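Local coordinates for protein nonribosomal peptide synthase (Streptomyces sp. MJ635-86F5, PDB 5JJP) that adenylates aliphatic beta-amino acids, probably with ATP, as a member of the AMP-binding enzyme family related to nonribosomal peptide synthetases, at residues N204-F207 and H208-I211; T226-F229 and S230-F233; P250-R253 and D254-D257; R260-L263 and A264-E268; L310-L313 and R314-Q317. All blocks are in the same frame, centred on the assembly; numbering follows the deposited sequence.

Contact 1 (N204-F207 and H208-I211)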
loop_
_atom_site.group_PDB
_atom_site.type_symbol
_atom_site.label_atom_id
_atom_site.label_comp_id
_atom_site.label_asym_id
_atom_site.label_seq_id
_atom_site.Cartn_x
_atom_site.Cartn_y
_atom_site.Cartn_z
ATOM N N ASN A 204 -2.182 9.704 -1.459
ATOM C CA ASN A 204 -2.394 8.311 -1.777
ATOM C C ASN A 204 -3.447 8.136 -2.865
ATOM O O ASN A 204 -3.307 7.299 -3.756
ATOM C CB ASN A 204 -2.675 7.449 -0.537
ATOM C CG ASN A 204 -2.421 5.971 -0.811
ATOM O OD1 ASN A 204 -1.357 5.590 -1.369
ATOM N ND2 ASN A 204 -3.389 5.165 -0.529
ATOM N N ILE A 205 -4.444 9.005 -2.856
ATOM C CA ILE A 205 -5.422 9.039 -3.946
ATOM C C ILE A 205 -4.716 9.337 -5.269
ATOM O O ILE A 205 -5.017 8.722 -6.309
ATOM C CB ILE A 205 -6.542 10.028 -3.642
ATOM C CG1 ILE A 205 -7.470 9.454 -2.569
ATOM C CG2 ILE A 205 -7.383 10.292 -4.885
ATOM C CD1 ILE A 205 -8.361 10.478 -1.947
ATOM N N ALA A 206 -3.709 10.192 -5.222
ATOM C CA ALA A 206 -3.017 10.576 -6.483
ATOM C C ALA A 206 -2.240 9.384 -7.022
ATOM O O ALA A 206 -2.151 9.182 -8.200
ATOM C CB ALA A 206 -2.095 11.766 -6.243
ATOM N N PHE A 207 -1.687 8.595 -6.114
ATOM C CA PHE A 207 -1.050 7.390 -6.462
ATOM C C PHE A 207 -2.009 6.420 -7.224
ATOM O O PHE A 207 -1.691 5.956 -8.286
ATOM C CB PHE A 207 -0.510 6.720 -5.236
ATOM C CG PHE A 207 0.143 5.416 -5.529
ATOM C CD1 PHE A 207 1.345 5.368 -6.191
ATOM C CD2 PHE A 207 -0.492 4.201 -5.207
ATOM C CE1 PHE A 207 1.932 4.148 -6.531
ATOM C CE2 PHE A 207 0.089 2.998 -5.524
ATOM C CZ PHE A 207 1.307 2.970 -6.176
ATOM N N HIS A 208 -3.150 6.088 -6.630
ATOM C CA HIS A 208 -4.075 5.161 -7.248
ATOM C C HIS A 208 -4.585 5.720 -8.582
ATOM O O HIS A 208 -4.669 5.002 -9.554
ATOM C CB HIS A 208 -5.197 4.836 -6.283
ATOM C CG HIS A 208 -4.706 4.100 -5.100
ATOM N ND1 HIS A 208 -4.119 2.858 -5.214
ATOM C CD2 HIS A 208 -4.569 4.471 -3.809
ATOM C CE1 HIS A 208 -3.703 2.467 -4.027
ATOM N NE2 HIS A 208 -3.941 3.440 -3.161
ATOM N N ARG A 209 -4.853 7.019 -8.628
ATOM C CA ARG A 209 -5.279 7.625 -9.865
ATOM C C ARG A 209 -4.264 7.413 -10.988
ATOM O O ARG A 209 -4.626 7.077 -12.126
ATOM C CB ARG A 209 -5.494 9.127 -9.688
ATOM C CG ARG A 209 -6.798 9.528 -9.050
ATOM C CD ARG A 209 -7.037 10.996 -9.425
ATOM N NE ARG A 209 -6.202 11.836 -8.649
ATOM C CZ ARG A 209 -5.301 12.735 -9.049
ATOM N NH1 ARG A 209 -5.107 13.099 -10.313
ATOM N NH2 ARG A 209 -4.605 13.338 -8.069
ATOM N N GLY A 210 -3.005 7.714 -10.692
ATOM C CA GLY A 210 -1.947 7.524 -11.662
ATOM C C GLY A 210 -1.836 6.055 -12.070
ATOM O O GLY A 210 -1.786 5.758 -13.265
ATOM N N ILE A 211 -1.772 5.139 -11.098
ATOM C CA ILE A 211 -1.513 3.748 -11.413
ATOM C C ILE A 211 -2.651 3.100 -12.261
ATOM O O ILE A 211 -2.374 2.382 -13.177
ATOM C CB ILE A 211 -1.216 2.953 -10.131
ATOM C CG1 ILE A 211 0.188 3.322 -9.590
ATOM C CG2 ILE A 211 -1.240 1.460 -10.373
ATOM C CD1 ILE A 211 1.355 2.819 -10.429
#
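The ring edge of Phe207 points at a face of the His208 imidazole, a T-shaped pair with centroids 5.2 Å apart and planes at 76°. CD2 is the phenyl atom lying over the imidazole, displaced toward its rim. The two rings can meet although their residues are neighbours in sequence because their first torsions differ: Phe207 has CG anti to the backbone N (178°), whereas His208 swings CG anti to its carbonyl carbon.

Aliphatic packing comes one turn later. Ile211 lays CG1 over a face of the Phe207 ring in a CH-pi contact, 3.9 Å from the centroid, and CZ is among the ring carbons it meets, at 3.6 Å. All of this lies on helix 201-212, whose side chains touch helices 31-37 and 232-243 in the AMP-binding region: Tyr34, Ala239 and Leu240 touch His208, and Met335 touches Asn204 and Phe207.

Among the polar contacts, Asn204 brings ND2 to the imidazole edge, 3.2 Å from His208 NE2, with amide and ring planes 83° apart. His208 ND1 is buried with no partner in the model. Regular helical bonds run alongside, including His208 N to Asn204 O (3.1 Å) and Ile211 N to Phe207 O (2.9 Å).

Contact 2 (T226-F229 and S230-F233); sequences TSPF and SFDF
Pro228 and Phe231 close a type I beta turn and lay their rings next to each other, pointing the same way. The turn belongs to the connection between strand 222-225 and helix 232-243, the helical crossover leaving one strand of the mixed sheet, and Phe231 is the N-cap residue of that helix. In the first shell, Pro228 CD approaches Phe231 CD1 to 3.5 Å, and CG of the same proline lies 3.9 Å from Phe231 CE1, so that the pyrrolidine lies alongside the phenyl, meeting it obliquely. The ring is placed there by a first torsion of -76°, which sets Phe231 CG anti to its own carbonyl carbon and beside the backbone N.

The turn's hydrogen bond holds the backbone under the pair: Phe231 N donates to Pro228 O at 2.9 Å, with the donor 44° out of the carbonyl plane. Between them, Phe229 and Ser230 occupy the turn's two central positions. The CB of Phe229 points away from residues 230-233, and both Phe229 and Ser230 touch Ile115 in a loop following strand 111-114.

Farther out, Thr226 ties the start of the loop to the sheet, its OG1 and backbone both hydrogen-bonded to His275 of the neighbouring strand 273-276. At the start of the helix, Asp232 packs on Thr332 and Met335. Ser227 faces the first helical turn, where its OG lies 3.8 Å from Phe231 CB and 3.7 Å from Phe233 CB.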
loop_
_atom_site.group_PDB
_atom_site.type_symbol
_atom_site.label_atom_id
_atom_site.label_comp_id
_atom_site.label_asym_id
_atom_site.label_seq_id
_atom_site.Cartn_x
_atom_site.Cartn_y
_atom_site.Cartn_z
ATOM N N THR A 226 0.157 -10.975 -0.912
ATOM C CA THR A 226 0.907 -11.832 -0.052
ATOM C C THR A 226 1.555 -11.100 1.130
ATOM O O THR A 226 1.908 -11.715 2.107
ATOM C CB THR A 226 2.013 -12.531 -0.836
ATOM O OG1 THR A 226 2.861 -11.559 -1.414
ATOM C CG2 THR A 226 1.391 -13.422 -1.944
ATOM N N SER A 227 1.742 -9.812 1.020
ATOM C CA SER A 227 2.522 -9.101 2.014
ATOM C C SER A 227 1.655 -8.835 3.260
ATOM O O SER A 227 0.436 -8.607 3.160
ATOM C CB SER A 227 3.217 -7.878 1.401
ATOM O OG SER A 227 2.400 -6.769 1.553
ATOM N N PRO A 228 2.249 -8.959 4.451
ATOM C CA PRO A 228 1.504 -8.803 5.726
ATOM C C PRO A 228 1.000 -7.391 5.939
ATOM O O PRO A 228 1.501 -6.454 5.321
ATOM C CB PRO A 228 2.541 -9.116 6.797
ATOM C CG PRO A 228 3.655 -9.830 6.097
ATOM C CD PRO A 228 3.665 -9.296 4.683
ATOM N N PHE A 229 -0.002 -7.259 6.807
ATOM C CA PHE A 229 -0.712 -5.997 7.019
ATOM C C PHE A 229 0.195 -4.845 7.526
ATOM O O PHE A 229 -0.085 -3.656 7.249
ATOM C CB PHE A 229 -1.868 -6.218 7.984
ATOM C CG PHE A 229 -2.799 -5.032 8.120
ATOM C CD1 PHE A 229 -3.622 -4.656 7.072
ATOM C CD2 PHE A 229 -2.869 -4.302 9.302
ATOM C CE1 PHE A 229 -4.495 -3.577 7.203
ATOM C CE2 PHE A 229 -3.701 -3.205 9.429
ATOM C CZ PHE A 229 -4.531 -2.845 8.392
ATOM N N SER A 230 1.267 -5.191 8.210
ATOM C CA SER A 230 2.214 -4.201 8.701
ATOM C C SER A 230 3.023 -3.616 7.552
ATOM O O SER A 230 3.828 -2.717 7.771
ATOM C CB SER A 230 3.199 -4.842 9.710
ATOM O OG SER A 230 3.789 -6.019 9.166
ATOM N N PHE A 231 2.886 -4.179 6.351
ATOM C CA PHE A 231 3.647 -3.678 5.211
ATOM C C PHE A 231 2.819 -2.745 4.374
ATOM O O PHE A 231 1.644 -2.984 4.085
ATOM C CB PHE A 231 4.204 -4.802 4.318
ATOM C CG PHE A 231 5.405 -5.515 4.884
ATOM C CD1 PHE A 231 5.268 -6.423 5.926
ATOM C CD2 PHE A 231 6.670 -5.335 4.333
ATOM C CE1 PHE A 231 6.371 -7.110 6.420
ATOM C CE2 PHE A 231 7.790 -6.027 4.835
ATOM C CZ PHE A 231 7.638 -6.911 5.884
ATOM N N ASP A 232 3.454 -1.631 4.053
ATOM C CA ASP A 232 2.948 -0.640 3.095
ATOM C C ASP A 232 2.298 -1.271 1.830
ATOM O O ASP A 232 1.258 -0.845 1.348
ATOM C CB ASP A 232 4.190 0.159 2.675
ATOM C CG ASP A 232 3.856 1.365 1.911
ATOM O OD1 ASP A 232 2.815 1.973 2.217
ATOM O OD2 ASP A 232 4.623 1.704 1.000
ATOM N N PHE A 233 2.970 -2.274 1.291
ATOM C CA PHE A 233 2.544 -2.943 0.062
ATOM C C PHE A 233 1.211 -3.699 0.215
ATOM O O PHE A 233 0.496 -3.874 -0.759
ATOM C CB PHE A 233 3.685 -3.894 -0.394
ATOM C CG PHE A 233 3.548 -4.424 -1.805
ATOM C CD1 PHE A 233 2.863 -3.711 -2.795
ATOM C CD2 PHE A 233 4.164 -5.660 -2.154
ATOM C CE1 PHE A 233 2.751 -4.225 -4.072
ATOM C CE2 PHE A 233 4.072 -6.168 -3.441
ATOM C CZ PHE A 233 3.363 -5.448 -4.398
#

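Contact 3 (P250-R253 and D254-D257); sequences PVPR and DRLD
A short helix, 253-256, follows edge strand 247-250 of the six-stranded mixed sheet, with Pro252 as its N-cap residue. Across this turn Arg253 and Asp257 form a salt bridge, NH1 to OD2 at 3.0 Å. The carboxylate oxygen sits 2.9 Å above the guanidinium plane, toward its rim, and the two planes are 61° apart; no N-H points at the oxygen, so the attraction is one of charge alone. A bend of the arginine chain at chi3 (112°) accompanies this face-on approach.

On the inner side Val251 sends CG1 to Leu256 CB, 3.7 Å away, the two side chains crossing at about a right angle. Val251 has this branch anti to its backbone N (-178°), and Phe262 of the next helix touches both residues. Pro252 CD lies 4.0 Å from Arg255 CG, and Pro51 touches both of these residues.

The backbone bonds are those of a tight turn. Arg255 N reaches Pro252 O at 3.0 Å and Leu256 N reaches Arg253 O at 3.1 Å, whereas the bonds to residues four apart are weak: Leu256 N to Pro252 O and Asp257 N to Arg253 O. With both charged residues exposed and no N-H directed from one to the other, the Arg253-Asp257 attraction is probably screened in part by solvent.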
loop_
_atom_site.group_PDB
_atom_site.type_symbol
_atom_site.label_atom_id
_atom_site.label_comp_id
_atom_site.label_asym_id
_atom_site.label_seq_id
_atom_site.Cartn_x
_atom_site.Cartn_y
_atom_site.Cartn_z
ATOM N N PRO A 250 -6.313 -11.349 0.347
ATOM C CA PRO A 250 -5.152 -11.404 1.189
ATOM C C PRO A 250 -4.779 -12.848 1.397
ATOM O O PRO A 250 -5.664 -13.671 1.614
ATOM C CB PRO A 250 -5.656 -10.829 2.509
ATOM C CG PRO A 250 -6.821 -9.977 2.132
ATOM C CD PRO A 250 -7.467 -10.729 1.028
ATOM N N VAL A 251 -3.505 -13.183 1.324
ATOM C CA VAL A 251 -3.113 -14.567 1.503
ATOM C C VAL A 251 -2.711 -14.771 2.987
ATOM O O VAL A 251 -1.688 -14.304 3.407
ATOM C CB VAL A 251 -1.914 -14.899 0.592
ATOM C CG1 VAL A 251 -1.519 -16.355 0.742
ATOM C CG2 VAL A 251 -2.233 -14.594 -0.852
ATOM N N PRO A 252 -3.515 -15.461 3.766
ATOM C CA PRO A 252 -3.133 -15.620 5.155
ATOM C C PRO A 252 -1.759 -16.278 5.321
ATOM O O PRO A 252 -1.368 -17.089 4.489
ATOM C CB PRO A 252 -4.228 -16.544 5.717
ATOM C CG PRO A 252 -5.353 -16.506 4.702
ATOM C CD PRO A 252 -4.659 -16.320 3.399
ATOM N N ARG A 253 -1.039 -15.927 6.392
ATOM C CA ARG A 253 0.335 -16.440 6.569
ATOM C C ARG A 253 0.398 -18.002 6.697
ATOM O O ARG A 253 1.341 -18.606 6.231
ATOM C CB ARG A 253 1.150 -15.667 7.619
ATOM C CG ARG A 253 2.035 -14.549 7.030
ATOM C CD ARG A 253 2.884 -13.832 8.090
ATOM N NE ARG A 253 4.341 -14.064 7.983
ATOM C CZ ARG A 253 5.033 -15.074 8.536
ATOM N NH1 ARG A 253 4.436 -16.024 9.260
ATOM N NH2 ARG A 253 6.351 -15.151 8.341
ATOM N N ASP A 254 -0.645 -18.651 7.220
ATOM C CA ASP A 254 -0.682 -20.113 7.240
ATOM C C ASP A 254 -0.944 -20.804 5.881
ATOM O O ASP A 254 -0.882 -22.023 5.810
ATOM C CB ASP A 254 -1.663 -20.657 8.291
ATOM C CG ASP A 254 -3.104 -20.430 7.942
ATOM O OD1 ASP A 254 -3.931 -20.823 8.766
ATOM O OD2 ASP A 254 -3.464 -19.890 6.886
ATOM N N ARG A 255 -1.175 -20.061 4.811
ATOM C CA ARG A 255 -1.090 -20.633 3.454
ATOM C C ARG A 255 0.221 -20.318 2.800
ATOM O O ARG A 255 0.727 -21.071 1.965
ATOM C CB ARG A 255 -2.153 -20.065 2.548
ATOM C CG ARG A 255 -3.553 -20.132 3.129
ATOM C CD ARG A 255 -3.921 -21.530 3.559
ATOM N NE ARG A 255 -5.251 -21.593 4.154
ATOM C CZ ARG A 255 -6.342 -22.103 3.563
ATOM N NH1 ARG A 255 -6.298 -22.609 2.325
ATOM N NH2 ARG A 255 -7.493 -22.125 4.209
ATOM N N LEU A 256 0.809 -19.216 3.217
ATOM C CA LEU A 256 1.806 -18.623 2.386
ATOM C C LEU A 256 3.176 -19.199 2.630
ATOM O O LEU A 256 3.930 -19.383 1.691
ATOM C CB LEU A 256 1.722 -17.110 2.339
ATOM C CG LEU A 256 2.941 -16.350 1.762
ATOM C CD1 LEU A 256 2.654 -16.188 0.281
ATOM C CD2 LEU A 256 3.230 -14.993 2.411
ATOM N N ASP A 257 3.461 -19.563 3.863
ATOM C CA ASP A 257 4.745 -20.138 4.202
ATOM C C ASP A 257 4.866 -21.626 3.848
ATOM O O ASP A 257 5.945 -22.196 3.980
ATOM C CB ASP A 257 5.060 -19.805 5.665
ATOM C CG ASP A 257 5.239 -18.284 5.876
ATOM O OD1 ASP A 257 5.893 -17.619 5.041
ATOM O OD2 ASP A 257 4.688 -17.760 6.844
#

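Contact 4 (R260-L263 and A264-E268)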
loop_
_atom_site.group_PDB
_atom_site.type_symbol
_atom_site.label_atom_id
_atom_site.label_comp_id
_atom_site.label_asym_id
_atom_site.label_seq_id
_atom_site.Cartn_x
_atom_site.Cartn_y
_atom_site.Cartn_z
ATOM N N ARG A 260 2.934 -25.912 -1.036
ATOM C CA ARG A 260 1.864 -26.648 -1.666
ATOM C C ARG A 260 0.564 -26.012 -1.284
ATOM O O ARG A 260 -0.353 -25.963 -2.081
ATOM C CB ARG A 260 1.867 -28.124 -1.244
ATOM C CG ARG A 260 2.619 -29.053 -2.214
ATOM C CD ARG A 260 2.750 -30.538 -1.730
ATOM N NE ARG A 260 2.552 -31.530 -2.800
ATOM C CZ ARG A 260 3.506 -32.018 -3.601
ATOM N NH1 ARG A 260 4.780 -31.622 -3.508
ATOM N NH2 ARG A 260 3.179 -32.915 -4.518
ATOM N N ARG A 261 0.492 -25.531 -0.049
ATOM C CA ARG A 261 -0.712 -24.883 0.469
ATOM C C ARG A 261 -0.953 -23.536 -0.192
ATOM O O ARG A 261 -2.099 -23.148 -0.425
ATOM C CB ARG A 261 -0.613 -24.694 1.980
ATOM C CG ARG A 261 -1.405 -25.705 2.793
ATOM C CD ARG A 261 -0.684 -25.975 4.121
ATOM N NE ARG A 261 -0.856 -25.071 5.263
ATOM C CZ ARG A 261 -1.564 -25.322 6.365
ATOM N NH1 ARG A 261 -2.296 -26.426 6.497
ATOM N NH2 ARG A 261 -1.579 -24.415 7.336
ATOM N N PHE A 262 0.132 -22.851 -0.520
ATOM C CA PHE A 262 0.042 -21.558 -1.166
ATOM C C PHE A 262 -0.467 -21.747 -2.590
ATOM O O PHE A 262 -1.388 -21.054 -3.021
ATOM C CB PHE A 262 1.415 -20.862 -1.195
ATOM C CG PHE A 262 1.433 -19.609 -1.985
ATOM C CD1 PHE A 262 0.555 -18.564 -1.672
ATOM C CD2 PHE A 262 2.337 -19.428 -3.022
ATOM C CE1 PHE A 262 0.574 -17.387 -2.387
ATOM C CE2 PHE A 262 2.340 -18.252 -3.753
ATOM C CZ PHE A 262 1.452 -17.235 -3.428
ATOM N N LEU A 263 0.167 -22.655 -3.318
ATOM C CA LEU A 263 -0.211 -22.957 -4.708
ATOM C C LEU A 263 -1.623 -23.457 -4.822
ATOM O O LEU A 263 -2.336 -23.019 -5.697
ATOM C CB LEU A 263 0.787 -23.909 -5.361
ATOM C CG LEU A 263 2.204 -23.316 -5.484
ATOM C CD1 LEU A 263 3.250 -24.364 -5.789
ATOM C CD2 LEU A 263 2.264 -22.239 -6.541
ATOM N N ALA A 264 -2.093 -24.262 -3.867
ATOM C CA ALA A 264 -3.482 -24.743 -3.891
ATOM C C ALA A 264 -4.448 -23.578 -3.677
ATOM O O ALA A 264 -5.521 -23.527 -4.267
ATOM C CB ALA A 264 -3.716 -25.781 -2.814
ATOM N N PHE A 265 -4.038 -22.627 -2.829
ATOM C CA PHE A 265 -4.854 -21.460 -2.546
ATOM C C PHE A 265 -5.013 -20.612 -3.801
ATOM O O PHE A 265 -6.066 -20.119 -4.047
ATOM C CB PHE A 265 -4.233 -20.644 -1.397
ATOM C CG PHE A 265 -5.081 -19.499 -0.940
ATOM C CD1 PHE A 265 -6.201 -19.729 -0.184
ATOM C CD2 PHE A 265 -4.739 -18.183 -1.265
ATOM C CE1 PHE A 265 -6.993 -18.673 0.234
ATOM C CE2 PHE A 265 -5.519 -17.123 -0.831
ATOM C CZ PHE A 265 -6.643 -17.370 -0.080
ATOM N N LEU A 266 -3.960 -20.445 -4.583
ATOM C CA LEU A 266 -4.073 -19.666 -5.811
ATOM C C LEU A 266 -5.064 -20.295 -6.785
ATOM O O LEU A 266 -5.747 -19.576 -7.488
ATOM C CB LEU A 266 -2.726 -19.488 -6.520
ATOM C CG LEU A 266 -1.592 -18.846 -5.712
ATOM C CD1 LEU A 266 -0.397 -18.610 -6.625
ATOM C CD2 LEU A 266 -1.996 -17.538 -5.043
ATOM N N HIS A 267 -5.156 -21.624 -6.810
ATOM C CA HIS A 267 -6.264 -22.303 -7.525
ATOM C C HIS A 267 -7.586 -22.158 -6.841
ATOM O O HIS A 267 -8.548 -21.798 -7.453
ATOM C CB HIS A 267 -5.986 -23.825 -7.670
ATOM C CG HIS A 267 -5.026 -24.150 -8.751
ATOM N ND1 HIS A 267 -5.414 -24.245 -10.071
ATOM C CD2 HIS A 267 -3.686 -24.371 -8.727
ATOM C CE1 HIS A 267 -4.351 -24.545 -10.810
ATOM N NE2 HIS A 267 -3.295 -24.646 -10.014
ATOM N N GLU A 268 -7.646 -22.452 -5.552
ATOM C CA GLU A 268 -8.934 -22.393 -4.844
ATOM C C GLU A 268 -9.598 -21.052 -5.045
ATOM O O GLU A 268 -10.789 -20.985 -5.350
ATOM C CB GLU A 268 -8.763 -22.678 -3.341
ATOM C CG GLU A 268 -10.053 -23.092 -2.634
ATOM C CD GLU A 268 -9.939 -23.169 -1.092
ATOM O OE1 GLU A 268 -8.831 -23.012 -0.508
ATOM O OE2 GLU A 268 -10.987 -23.396 -0.446
#
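Leu266 lies over a face of the Phe262 ring, four residues back on helix 259-268, and this pair is the tight part of the contact. Leu266 CG stands 4.3 Å from the ring centroid in a CH-pi contact, 17° off the normal. Its two methyls spread across the ring: CD2 meets CE1 of Phe262 at 3.7 Å, while CD1 is 4.0 Å from Phe262 CE2. Different first torsions make the overlap possible, the phenylalanine holding CG anti to its backbone N (173°) and the leucine turning CG anti to its carbonyl carbon (-57°). Leu295 touches Leu266, and Leu263 is buried against Leu291 and Leu295.

The solvent side is looser. The CB atoms of Arg260 and Arg261 point away from residues 264-268, and the side chains find partners beyond them: Arg260 makes a salt bridge with Glu288, and Arg261 gives a hydrogen bond to the carbonyl of Asp254 and a cation-pi contact to Phe258. His267, also exposed, brings CD2 to the Leu263 carbonyl, O 3.6 Å away, near the imidazole plane.

Helical bonding spans both sides, with Leu266 N to Phe262 O at 3.1 Å in the carbonyl plane and a weak bond from His267 N to Leu263 O at 3.3 Å. The amphipathic division thus puts dispersion forces on the buried side of the helix and ties its charged side to neighbouring elements of the fold.

Contact 5 (L310-L313 and R314-Q317); sequences LGDL and RELQ
Arg314 reaches back along its helix toward Leu310, one turn earlier. Its CB rests against two carbonyls, 3.6 Å from Leu310 O and equally far from Gly311 O. CG comes closer, to 3.4 Å from Leu310 O, because the first torsion of -73° sets it anti to the arginine's own carbonyl carbon and beside the backbone N. From CG to NE the chain is extended and carries the guanidinium past the preceding turn; there NH1 approaches Leu310 CB at 3.8 Å. NH2 turns to a neighbouring loop, hydrogen-bonded to the carbonyl of Pro347 and weakly to that of Leu350.

This is the start of helix 310-319, the crossover helix of the beta-alpha-beta unit formed with strands 300-304 and 324-329. Leu313 and Leu316 face the sheet, packing on Phe303 and Ile301 respectively, and Ile285 of helix 282-287 touches Leu316 and Glu315.

Backbone bonds keep the turns in step, Arg314 N to Leu310 O at 3.0 Å and a shorter one, 2.7 Å, from Gln317 N to Leu313 O. Gln317, buried, has its amide NE2 hydrogen-bonded to the carbonyl of Pro343. Near the surface two acids come together, Asp312 OD1 lying 4.4 Å from Glu315 OE2; the like charges probably disfavour each other slightly, and Arg282 forms a long, weak ion pair with the aspartate.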
loop_
_atom_site.group_PDB
_atom_site.type_symbol
_atom_site.label_atom_id
_atom_site.label_comp_id
_atom_site.label_asym_id
_atom_site.label_seq_id
_atom_site.Cartn_x
_atom_site.Cartn_y
_atom_site.Cartn_z
ATOM N N LEU A 310 18.206 -12.062 -11.917
ATOM C CA LEU A 310 17.603 -12.218 -13.240
ATOM C C LEU A 310 17.431 -13.679 -13.670
ATOM O O LEU A 310 16.521 -14.016 -14.401
ATOM C CB LEU A 310 18.375 -11.400 -14.285
ATOM C CG LEU A 310 17.898 -9.955 -14.466
ATOM C CD1 LEU A 310 17.762 -9.240 -13.132
ATOM C CD2 LEU A 310 18.847 -9.173 -15.355
ATOM N N GLY A 311 18.298 -14.544 -13.176
ATOM C CA GLY A 311 18.218 -15.960 -13.479
ATOM C C GLY A 311 16.925 -16.543 -12.965
ATOM O O GLY A 311 16.270 -17.308 -13.658
ATOM N N ASP A 312 16.554 -16.145 -11.752
ATOM C CA ASP A 312 15.321 -16.599 -11.142
ATOM C C ASP A 312 14.118 -16.163 -11.986
ATOM O O ASP A 312 13.205 -16.940 -12.250
ATOM C CB ASP A 312 15.214 -16.043 -9.706
ATOM C CG ASP A 312 16.209 -16.706 -8.705
ATOM O OD1 ASP A 312 16.932 -17.649 -9.072
ATOM O OD2 ASP A 312 16.260 -16.265 -7.530
ATOM N N LEU A 313 14.139 -14.907 -12.430
ATOM C CA LEU A 313 13.049 -14.333 -13.211
ATOM C C LEU A 313 12.848 -15.084 -14.512
ATOM O O LEU A 313 11.714 -15.436 -14.858
ATOM C CB LEU A 313 13.336 -12.865 -13.509
ATOM C CG LEU A 313 12.285 -12.017 -14.240
ATOM C CD1 LEU A 313 10.867 -12.294 -13.764
ATOM C CD2 LEU A 313 12.605 -10.556 -14.001
ATOM N N ARG A 314 13.956 -15.316 -15.220
ATOM C CA ARG A 314 13.941 -16.090 -16.459
ATOM C C ARG A 314 13.336 -17.476 -16.239
ATOM O O ARG A 314 12.506 -17.951 -17.004
ATOM C CB ARG A 314 15.373 -16.249 -17.007
ATOM C CG ARG A 314 15.986 -15.002 -17.623
ATOM C CD ARG A 314 17.213 -15.321 -18.496
ATOM N NE ARG A 314 17.813 -14.129 -19.100
ATOM C CZ ARG A 314 18.751 -13.354 -18.534
ATOM N NH1 ARG A 314 19.206 -13.592 -17.309
ATOM N NH2 ARG A 314 19.231 -12.283 -19.180
ATOM N N GLU A 315 13.752 -18.108 -15.158
ATOM C CA GLU A 315 13.225 -19.401 -14.782
ATOM C C GLU A 315 11.707 -19.283 -14.594
ATOM O O GLU A 315 10.928 -20.063 -15.171
ATOM C CB GLU A 315 13.930 -19.886 -13.516
ATOM C CG GLU A 315 14.200 -21.385 -13.461
ATOM C CD GLU A 315 15.086 -21.776 -12.273
ATOM O OE1 GLU A 315 14.866 -22.879 -11.716
ATOM O OE2 GLU A 315 15.944 -20.958 -11.850
ATOM N N LEU A 316 11.287 -18.266 -13.846
ATOM C CA LEU A 316 9.833 -18.009 -13.622
ATOM C C LEU A 316 9.046 -17.740 -14.904
ATOM O O LEU A 316 7.998 -18.369 -15.104
ATOM C CB LEU A 316 9.599 -16.870 -12.621
ATOM C CG LEU A 316 8.136 -16.566 -12.248
ATOM C CD1 LEU A 316 7.520 -17.723 -11.472
ATOM C CD2 LEU A 316 8.049 -15.272 -11.427
ATOM N N GLN A 317 9.568 -16.876 -15.792
ATOM C CA GLN A 317 8.957 -16.717 -17.120
ATOM C C GLN A 317 8.807 -18.046 -17.850
ATOM O O GLN A 317 7.783 -18.314 -18.489
ATOM C CB GLN A 317 9.799 -15.814 -17.998
ATOM C CG GLN A 317 9.798 -14.372 -17.593
ATOM C CD GLN A 317 10.604 -13.507 -18.542
ATOM O OE1 GLN A 317 11.789 -13.770 -18.818
ATOM N NE2 GLN A 317 9.967 -12.462 -19.056
#

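Contacts 2, 3 and 4 form a connected group beside the six-stranded mixed sheet. Thr226 at the start of contact 2 packs on contact 3, its O 3.5 Å from Leu256 CD2, and its CG2 lies 4.1 Å from Phe262 CE1 of contact 4. Contacts 3 and 4, with centres 10 Å apart, belong to successive helices that meet at Leu256 CD1 and Phe262 CE1 (3.6 Å) and through a probable hydrogen bond from Arg261 NH2 to Asp254 O. Contact 1 approaches contact 2 to about 7 Å between nearest atoms, and Met335 touches side chains of both. Contact 5 stands apart, its nearest atoms about 9 Å from contact 4, on a crossover helix of the same sheet. All five lie within the AMP-binding region.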